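Local coordinates for protein branched-chain-amino-acid aminotransferase (Deinococcus radiodurans, PDB 3UZO) that probably transfers the amino group between leucine, isoleucine or valine and 2-oxoglutarate, using pyridoxal 5'-phosphate as cofactor, at residues T36-L41 with V126-H131; I24-L29 with F132-G137; L108-L113 with P161-S166. All coordinates share one frame; numbering follows the deposited sequence.

Interaction 1: residues T36-L41 with V126-H131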
# COMPACT_ATOMS: atom_id res chain seq x y z
N THR A 36 17.73 -19.58 0.02
CA THR A 36 19.12 -19.70 -0.36
C THR A 36 19.94 -19.52 0.92
O THR A 36 19.38 -19.22 1.97
CB THR A 36 19.52 -18.68 -1.45
OG1 THR A 36 19.09 -17.38 -1.06
CG2 THR A 36 18.86 -19.05 -2.79
N ASP A 37 21.25 -19.69 0.84
CA ASP A 37 22.08 -19.62 2.04
C ASP A 37 22.23 -18.30 2.79
O ASP A 37 21.98 -18.23 4.00
CB ASP A 37 23.48 -20.17 1.72
CG ASP A 37 23.45 -21.63 1.26
OD1 ASP A 37 22.42 -22.31 1.48
OD2 ASP A 37 24.45 -22.10 0.68
N LEU A 38 22.62 -17.25 2.09
CA LEU A 38 22.86 -15.97 2.74
C LEU A 38 22.20 -14.76 2.08
O LEU A 38 22.12 -14.68 0.85
CB LEU A 38 24.36 -15.74 2.83
CG LEU A 38 25.15 -16.76 3.64
CD1 LEU A 38 26.64 -16.68 3.28
CD2 LEU A 38 24.93 -16.50 5.12
N ARG A 39 21.74 -13.83 2.91
CA ARG A 39 21.15 -12.60 2.40
C ARG A 39 21.82 -11.39 3.06
O ARG A 39 22.41 -11.50 4.15
CB ARG A 39 19.63 -12.57 2.66
CG ARG A 39 19.20 -12.83 4.09
CD ARG A 39 18.24 -14.01 4.14
NE ARG A 39 18.96 -15.26 4.08
CZ ARG A 39 18.63 -16.31 3.33
NH1 ARG A 39 17.57 -16.29 2.53
NH2 ARG A 39 19.40 -17.38 3.40
N TYR A 40 21.73 -10.25 2.38
CA TYR A 40 22.32 -9.00 2.83
C TYR A 40 21.32 -8.22 3.69
O TYR A 40 20.12 -8.17 3.39
CB TYR A 40 22.74 -8.17 1.61
CG TYR A 40 23.34 -6.81 1.90
CD1 TYR A 40 24.72 -6.60 1.80
CD2 TYR A 40 22.53 -5.73 2.24
CE1 TYR A 40 25.27 -5.34 2.02
CE2 TYR A 40 23.08 -4.46 2.46
CZ TYR A 40 24.44 -4.27 2.35
OH TYR A 40 24.97 -3.02 2.57
N LEU A 41 21.82 -7.62 4.77
CA LEU A 41 20.97 -6.85 5.67
C LEU A 41 21.71 -5.61 6.15
O LEU A 41 22.86 -5.70 6.60
CB LEU A 41 20.57 -7.71 6.88
CG LEU A 41 19.67 -7.06 7.94
CD1 LEU A 41 18.31 -6.75 7.34
CD2 LEU A 41 19.52 -8.00 9.13
N VAL A 126 24.94 -12.43 -4.80
CA VAL A 126 25.16 -13.37 -5.90
C VAL A 126 26.39 -14.24 -5.63
O VAL A 126 26.34 -15.47 -5.71
CB VAL A 126 25.32 -12.64 -7.27
CG1 VAL A 126 25.66 -13.66 -8.37
CG2 VAL A 126 24.04 -11.89 -7.63
N ARG A 127 27.50 -13.60 -5.28
CA ARG A 127 28.72 -14.35 -5.01
C ARG A 127 28.60 -15.39 -3.90
O ARG A 127 29.08 -16.50 -4.05
CB ARG A 127 29.86 -13.37 -4.71
CG ARG A 127 30.34 -12.64 -5.95
CD ARG A 127 31.18 -11.42 -5.62
NE ARG A 127 31.54 -10.69 -6.83
CZ ARG A 127 31.90 -9.41 -6.86
NH1 ARG A 127 31.94 -8.72 -5.73
NH2 ARG A 127 32.19 -8.83 -8.01
N ALA A 128 27.93 -15.04 -2.81
CA ALA A 128 27.77 -15.95 -1.68
C ALA A 128 26.78 -17.08 -1.96
O ALA A 128 26.79 -18.09 -1.27
CB ALA A 128 27.34 -15.18 -0.45
N ASN A 129 25.93 -16.90 -2.96
CA ASN A 129 24.93 -17.91 -3.31
C ASN A 129 25.12 -18.36 -4.76
O ASN A 129 24.17 -18.77 -5.42
CB ASN A 129 23.52 -17.34 -3.14
CG ASN A 129 23.18 -17.03 -1.70
OD1 ASN A 129 22.86 -17.92 -0.91
ND2 ASN A 129 23.26 -15.75 -1.34
N GLU A 130 26.36 -18.28 -5.26
CA GLU A 130 26.61 -18.65 -6.64
C GLU A 130 26.16 -20.06 -7.01
O GLU A 130 25.77 -20.31 -8.17
CB GLU A 130 28.10 -18.49 -6.98
CG GLU A 130 28.48 -19.03 -8.34
CD GLU A 130 29.91 -18.72 -8.73
OE1 GLU A 130 30.34 -19.22 -9.78
OE2 GLU A 130 30.59 -17.98 -7.98
N HIS A 131 26.21 -20.98 -6.05
CA HIS A 131 25.81 -22.35 -6.29
C HIS A 131 24.31 -22.51 -6.56
O HIS A 131 23.86 -23.59 -6.92
CB HIS A 131 26.25 -23.26 -5.12
CG HIS A 131 25.89 -22.74 -3.76
ND1 HIS A 131 26.39 -21.55 -3.27
CD2 HIS A 131 25.11 -23.25 -2.79
CE1 HIS A 131 25.92 -21.35 -2.05
NE2 HIS A 131 25.14 -22.37 -1.73
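Asn129 turns its terminal amide onto the backbone of Leu38. Its CB leaves the chain just where helix 115-128 has ended, and CG stands anti to the carbonyl carbon (chi1 -66°), which sends the amide across to 36-41. CG itself lies 3.6 Å from Leu38 O. At the tip, OD1 accepts the N-H of Leu38 over 3.1 Å, in its carbonyl plane and on a lone pair. The other branch, ND2, gives a hydrogen to Leu38 O at 2.7 Å, and that donor also sits in the carbonyl plane of its acceptor. One amide thus grips both polar backbone atoms of a single residue, a task for which asparagine, with donor and acceptor side by side, is well suited. A further bond from ND2 to Val125 O in the last turn of the helix helps fix the rotation of the amide.

Beside this pair His131 offers NE2 to Asp37 OD2 (2.5 Å). The carboxylate oxygen lies in the ring plane, whereas the ring nitrogen approaches from above the carboxylate plane, and the two planes are 40° apart. The acidic partner would probably favour a protonated imidazole. Leu38 CD1 rests on Ala128 CB at 4.1 Å, the small methyl letting the two backbones approach. The contact ties a helix C-terminus to the lead-in of strand 39-45, in the helix-covered antiparallel sheet of a class-IV aminotransferase.

Interaction 2: residues I24-L29 with F132-G137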
# COMPACT_ATOMS: atom_id res chain seq x y z
N ILE A 24 17.16 -28.02 -6.84
CA ILE A 24 18.35 -28.24 -7.71
C ILE A 24 17.93 -28.65 -9.12
O ILE A 24 18.75 -28.63 -10.04
CB ILE A 24 19.32 -29.31 -7.11
CG1 ILE A 24 18.55 -30.35 -6.29
CG2 ILE A 24 20.38 -28.63 -6.26
CD1 ILE A 24 18.08 -29.87 -4.93
N ASP A 25 16.67 -29.03 -9.29
CA ASP A 25 16.17 -29.42 -10.60
C ASP A 25 15.82 -28.13 -11.34
O ASP A 25 14.68 -27.65 -11.30
CB ASP A 25 14.93 -30.32 -10.48
CG ASP A 25 14.48 -30.88 -11.82
OD1 ASP A 25 13.64 -31.81 -11.82
OD2 ASP A 25 14.96 -30.40 -12.87
N TRP A 26 16.81 -27.57 -12.01
CA TRP A 26 16.66 -26.33 -12.74
C TRP A 26 15.51 -26.33 -13.74
O TRP A 26 14.81 -25.33 -13.90
CB TRP A 26 17.96 -25.98 -13.46
CG TRP A 26 19.18 -26.25 -12.64
CD1 TRP A 26 20.10 -27.24 -12.83
CD2 TRP A 26 19.62 -25.52 -11.48
NE1 TRP A 26 21.08 -27.17 -11.87
CE2 TRP A 26 20.81 -26.12 -11.03
CE3 TRP A 26 19.11 -24.41 -10.79
CZ2 TRP A 26 21.51 -25.65 -9.92
CZ3 TRP A 26 19.81 -23.94 -9.67
CH2 TRP A 26 21.00 -24.56 -9.25
N SER A 27 15.29 -27.47 -14.38
CA SER A 27 14.24 -27.60 -15.40
C SER A 27 12.82 -27.39 -14.91
O SER A 27 11.95 -26.99 -15.68
CB SER A 27 14.34 -28.96 -16.09
OG SER A 27 13.93 -30.01 -15.23
N THR A 28 12.56 -27.65 -13.63
CA THR A 28 11.21 -27.52 -13.10
C THR A 28 11.03 -26.24 -12.28
O THR A 28 10.01 -26.03 -11.65
CB THR A 28 10.83 -28.72 -12.20
OG1 THR A 28 11.76 -28.80 -11.11
CG2 THR A 28 10.89 -30.02 -13.00
N LEU A 29 12.05 -25.40 -12.31
CA LEU A 29 12.01 -24.15 -11.58
C LEU A 29 10.94 -23.23 -12.15
O LEU A 29 10.79 -23.10 -13.36
CB LEU A 29 13.38 -23.47 -11.67
CG LEU A 29 13.99 -22.83 -10.42
CD1 LEU A 29 14.12 -23.85 -9.30
CD2 LEU A 29 15.35 -22.25 -10.78
N PHE A 132 23.55 -21.42 -6.40
CA PHE A 132 22.11 -21.43 -6.66
C PHE A 132 21.80 -20.84 -8.03
O PHE A 132 20.64 -20.77 -8.44
CB PHE A 132 21.34 -20.64 -5.59
CG PHE A 132 21.17 -21.38 -4.29
CD1 PHE A 132 21.96 -21.06 -3.19
CD2 PHE A 132 20.20 -22.37 -4.16
CE1 PHE A 132 21.78 -21.72 -1.97
CE2 PHE A 132 20.01 -23.03 -2.95
CZ PHE A 132 20.81 -22.71 -1.85
N LEU A 133 22.83 -20.39 -8.73
CA LEU A 133 22.67 -19.80 -10.06
C LEU A 133 22.47 -20.90 -11.10
O LEU A 133 23.37 -21.72 -11.33
CB LEU A 133 23.90 -18.97 -10.42
CG LEU A 133 23.94 -18.35 -11.82
CD1 LEU A 133 22.75 -17.41 -12.00
CD2 LEU A 133 25.26 -17.61 -12.02
N PRO A 134 21.29 -20.95 -11.75
CA PRO A 134 21.02 -21.98 -12.77
C PRO A 134 22.07 -21.98 -13.88
O PRO A 134 22.39 -20.93 -14.44
CB PRO A 134 19.63 -21.58 -13.29
CG PRO A 134 18.99 -20.98 -12.07
CD PRO A 134 20.11 -20.10 -11.52
N PRO A 135 22.63 -23.15 -14.21
CA PRO A 135 23.65 -23.22 -15.26
C PRO A 135 23.14 -22.88 -16.66
O PRO A 135 21.94 -22.96 -16.94
CB PRO A 135 24.16 -24.66 -15.16
CG PRO A 135 22.96 -25.40 -14.67
CD PRO A 135 22.43 -24.48 -13.59
N TYR A 136 24.07 -22.51 -17.54
CA TYR A 136 23.72 -22.17 -18.91
C TYR A 136 23.12 -23.41 -19.57
O TYR A 136 23.61 -24.52 -19.39
CB TYR A 136 24.96 -21.70 -19.68
CG TYR A 136 24.65 -21.18 -21.06
CD1 TYR A 136 24.58 -22.04 -22.16
CD2 TYR A 136 24.36 -19.83 -21.27
CE1 TYR A 136 24.23 -21.56 -23.42
CE2 TYR A 136 24.01 -19.35 -22.52
CZ TYR A 136 23.94 -20.22 -23.60
OH TYR A 136 23.59 -19.74 -24.83
N GLY A 137 22.05 -23.22 -20.32
CA GLY A 137 21.40 -24.36 -20.94
C GLY A 137 20.04 -24.47 -20.29
O GLY A 137 19.08 -24.94 -20.90
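Trp26 spreads its indole against Pro134 and Pro135. Earlier in the segment, Ile24 contributes its carbonyl O, which lies 3.2 Å above the indole plane, toward the rim, on the face turned from the prolines. Asp25, the centre of an inverse gamma turn, accepts the hydroxyl of Ser27 at OD2, which steadies the short 3-10 turn 26-28. From that turn Trp26 projects with CG beside its backbone N (chi1 -42°), and its other face receives two CH-pi contacts. Pro135 CD stands 3.4 Å from the centroid of the five-membered ring, only 10° off the normal; Pro134 CA lies over the six-membered ring at 4.0 Å.

Such CH-pi packing of two prolines on one face of an indole suits this place, where a loop preceding strand 39-45 meets the loop between helix 115-128 and strand 141-151 and no hydrogen bond crosses between the two. Proline fits because its flat rows of C-H groups pack well on an aromatic face, and Pro134 CG reaches CE3 of Trp26 at 3.7 Å. Farther out, CZ3 of Trp26 comes to 3.5 Å from Phe132 O. Leu29 follows the turn and sets CD2 4.1 Å from Pro134 CG, crossing that ring at about a right angle, while its side chain also touches Ile34.

Interaction 3: residues L108-L113 with P161-S166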
# COMPACT_ATOMS: atom_id res chain seq x y z
N LEU A 108 8.12 7.66 -0.55
CA LEU A 108 7.57 7.26 0.74
C LEU A 108 8.36 7.81 1.93
O LEU A 108 8.23 7.32 3.05
CB LEU A 108 7.49 5.74 0.83
CG LEU A 108 6.56 5.05 -0.18
CD1 LEU A 108 6.35 3.60 0.24
CD2 LEU A 108 5.23 5.78 -0.23
N LEU A 109 9.17 8.83 1.67
CA LEU A 109 9.99 9.46 2.70
C LEU A 109 10.94 8.49 3.40
O LEU A 109 11.18 8.60 4.60
CB LEU A 109 9.08 10.14 3.74
CG LEU A 109 8.48 11.50 3.36
CD1 LEU A 109 7.98 11.50 1.92
CD2 LEU A 109 7.35 11.83 4.33
N MET A 110 11.48 7.55 2.64
CA MET A 110 12.43 6.59 3.20
C MET A 110 13.82 6.99 2.73
O MET A 110 13.97 7.56 1.64
CB MET A 110 12.12 5.16 2.74
CG MET A 110 10.72 4.69 3.13
SD MET A 110 10.49 2.90 3.05
CE MET A 110 10.25 2.67 1.29
N PRO A 111 14.86 6.72 3.54
CA PRO A 111 16.25 7.05 3.19
C PRO A 111 16.71 6.34 1.92
O PRO A 111 16.41 5.17 1.71
CB PRO A 111 17.03 6.61 4.43
CG PRO A 111 16.20 5.47 4.97
CD PRO A 111 14.79 6.01 4.83
N GLU A 112 17.43 7.07 1.08
CA GLU A 112 17.92 6.53 -0.19
C GLU A 112 19.20 5.70 -0.08
O GLU A 112 20.01 5.89 0.83
CB GLU A 112 18.16 7.67 -1.17
CG GLU A 112 16.93 8.52 -1.45
CD GLU A 112 17.29 9.89 -2.00
OE1 GLU A 112 17.94 9.96 -3.06
OE2 GLU A 112 16.93 10.90 -1.36
N LEU A 113 19.37 4.79 -1.03
CA LEU A 113 20.56 3.95 -1.09
C LEU A 113 21.33 4.28 -2.37
O LEU A 113 20.75 4.33 -3.45
CB LEU A 113 20.18 2.48 -1.09
CG LEU A 113 19.72 1.95 0.27
CD1 LEU A 113 18.93 0.69 0.05
CD2 LEU A 113 20.91 1.69 1.18
N PRO A 161 11.20 5.71 12.29
CA PRO A 161 12.41 6.26 12.91
C PRO A 161 13.64 5.49 12.45
O PRO A 161 14.77 5.97 12.54
CB PRO A 161 12.14 6.07 14.40
CG PRO A 161 11.39 4.77 14.42
CD PRO A 161 10.41 4.95 13.28
N GLU A 162 13.41 4.28 11.95
CA GLU A 162 14.49 3.43 11.48
C GLU A 162 14.05 2.65 10.24
O GLU A 162 12.85 2.54 9.95
CB GLU A 162 14.92 2.45 12.57
CG GLU A 162 15.34 3.11 13.87
CD GLU A 162 15.85 2.12 14.89
OE1 GLU A 162 15.97 2.50 16.07
OE2 GLU A 162 16.15 0.97 14.51
N PHE A 163 15.02 2.13 9.51
CA PHE A 163 14.72 1.36 8.31
C PHE A 163 15.67 0.20 8.14
O PHE A 163 16.78 0.18 8.69
CB PHE A 163 14.80 2.24 7.06
CG PHE A 163 13.95 3.48 7.12
CD1 PHE A 163 14.38 4.60 7.83
CD2 PHE A 163 12.71 3.51 6.51
CE1 PHE A 163 13.58 5.74 7.92
CE2 PHE A 163 11.90 4.64 6.59
CZ PHE A 163 12.34 5.75 7.31
N ILE A 164 15.23 -0.78 7.36
CA ILE A 164 16.05 -1.93 7.05
C ILE A 164 16.12 -2.04 5.52
O ILE A 164 15.14 -1.78 4.81
CB ILE A 164 15.45 -3.24 7.61
CG1 ILE A 164 15.74 -3.35 9.11
CG2 ILE A 164 16.00 -4.43 6.84
CD1 ILE A 164 15.19 -4.61 9.76
N PHE A 165 17.30 -2.37 5.03
CA PHE A 165 17.52 -2.58 3.60
C PHE A 165 18.06 -3.99 3.53
O PHE A 165 19.03 -4.32 4.21
CB PHE A 165 18.56 -1.63 3.02
CG PHE A 165 19.08 -2.05 1.67
CD1 PHE A 165 18.20 -2.35 0.63
CD2 PHE A 165 20.45 -2.12 1.42
CE1 PHE A 165 18.67 -2.70 -0.64
CE2 PHE A 165 20.94 -2.47 0.15
CZ PHE A 165 20.04 -2.76 -0.88
N SER A 166 17.43 -4.83 2.71
CA SER A 166 17.87 -6.21 2.61
C SER A 166 17.80 -6.71 1.18
O SER A 166 17.02 -6.19 0.37
CB SER A 166 17.01 -7.10 3.52
OG SER A 166 17.40 -8.46 3.47
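Phe163 and Phe165 are the two flat groups here, and each takes an aliphatic group from 108-113 on one face. Over the centre of the Phe163 ring lies CD of Pro111, a CH-pi contact in which the proline CG also reaches toward CD1, 3.5 Å away. Met110 approaches the same ring obliquely on the side of CD2 and CE2: its CG is 3.7 Å from Phe163 CE2, and its sulfur is 5.2 Å from the ring centroid, a Met-aromatic contact. A chi1 of -59°, with CG beside the backbone N, brings that carbon to the ring, and the end of the side chain then leads away from 161-166. Trp44 meets the Phe163 ring edge-to-face.

On Phe165 the covering group is Leu113. Its CD1 lies above the ring centre and CD2 over the same face toward the rim, 3.8 Å from Phe165 CD2, so both methyls of the branched leucine cover one face. Phe163 and Phe165 alternate with Ile164 along the strand, so both rings rise from the same face of the sheet, toward the loop. A rigid proline suits a linker that must hold an extended course over them.

Leu109, at positive phi, is the C-prime residue of a Schellman motif that ends helix 94-107 and releases the chain into this linker. The linker then runs on to helix 115-128, crossing strand 162-172, while Met101 of helix 94-107, Trp49 of strand 48-55 and Val148 of strand 141-151 close round Leu113 and Phe165.

In the fold
All three contacts belong to the part of the chain built round the antiparallel sheet. Interactions 1 and 3 both reach it, through the adjacent strands 39-45 and 162-172; their centres are 22 Å apart, and Ser166 OG probably bonds Tyr40 O. Interaction 2 lies beyond interaction 1, 16 Å between centres, and touches it where Phe132 packs on Thr36 and Asp37; interactions 2 and 3 do not touch, nearest atoms about 15 Å apart. Along the chain, 24-29 and 132-137 enclose interaction 1, whereas interaction 3 alternates with both. Interactions 1 and 2 join N-terminal residues to the end of helix 115-128 and the loop after it; interaction 3 joins the preceding linker to strand 162-172.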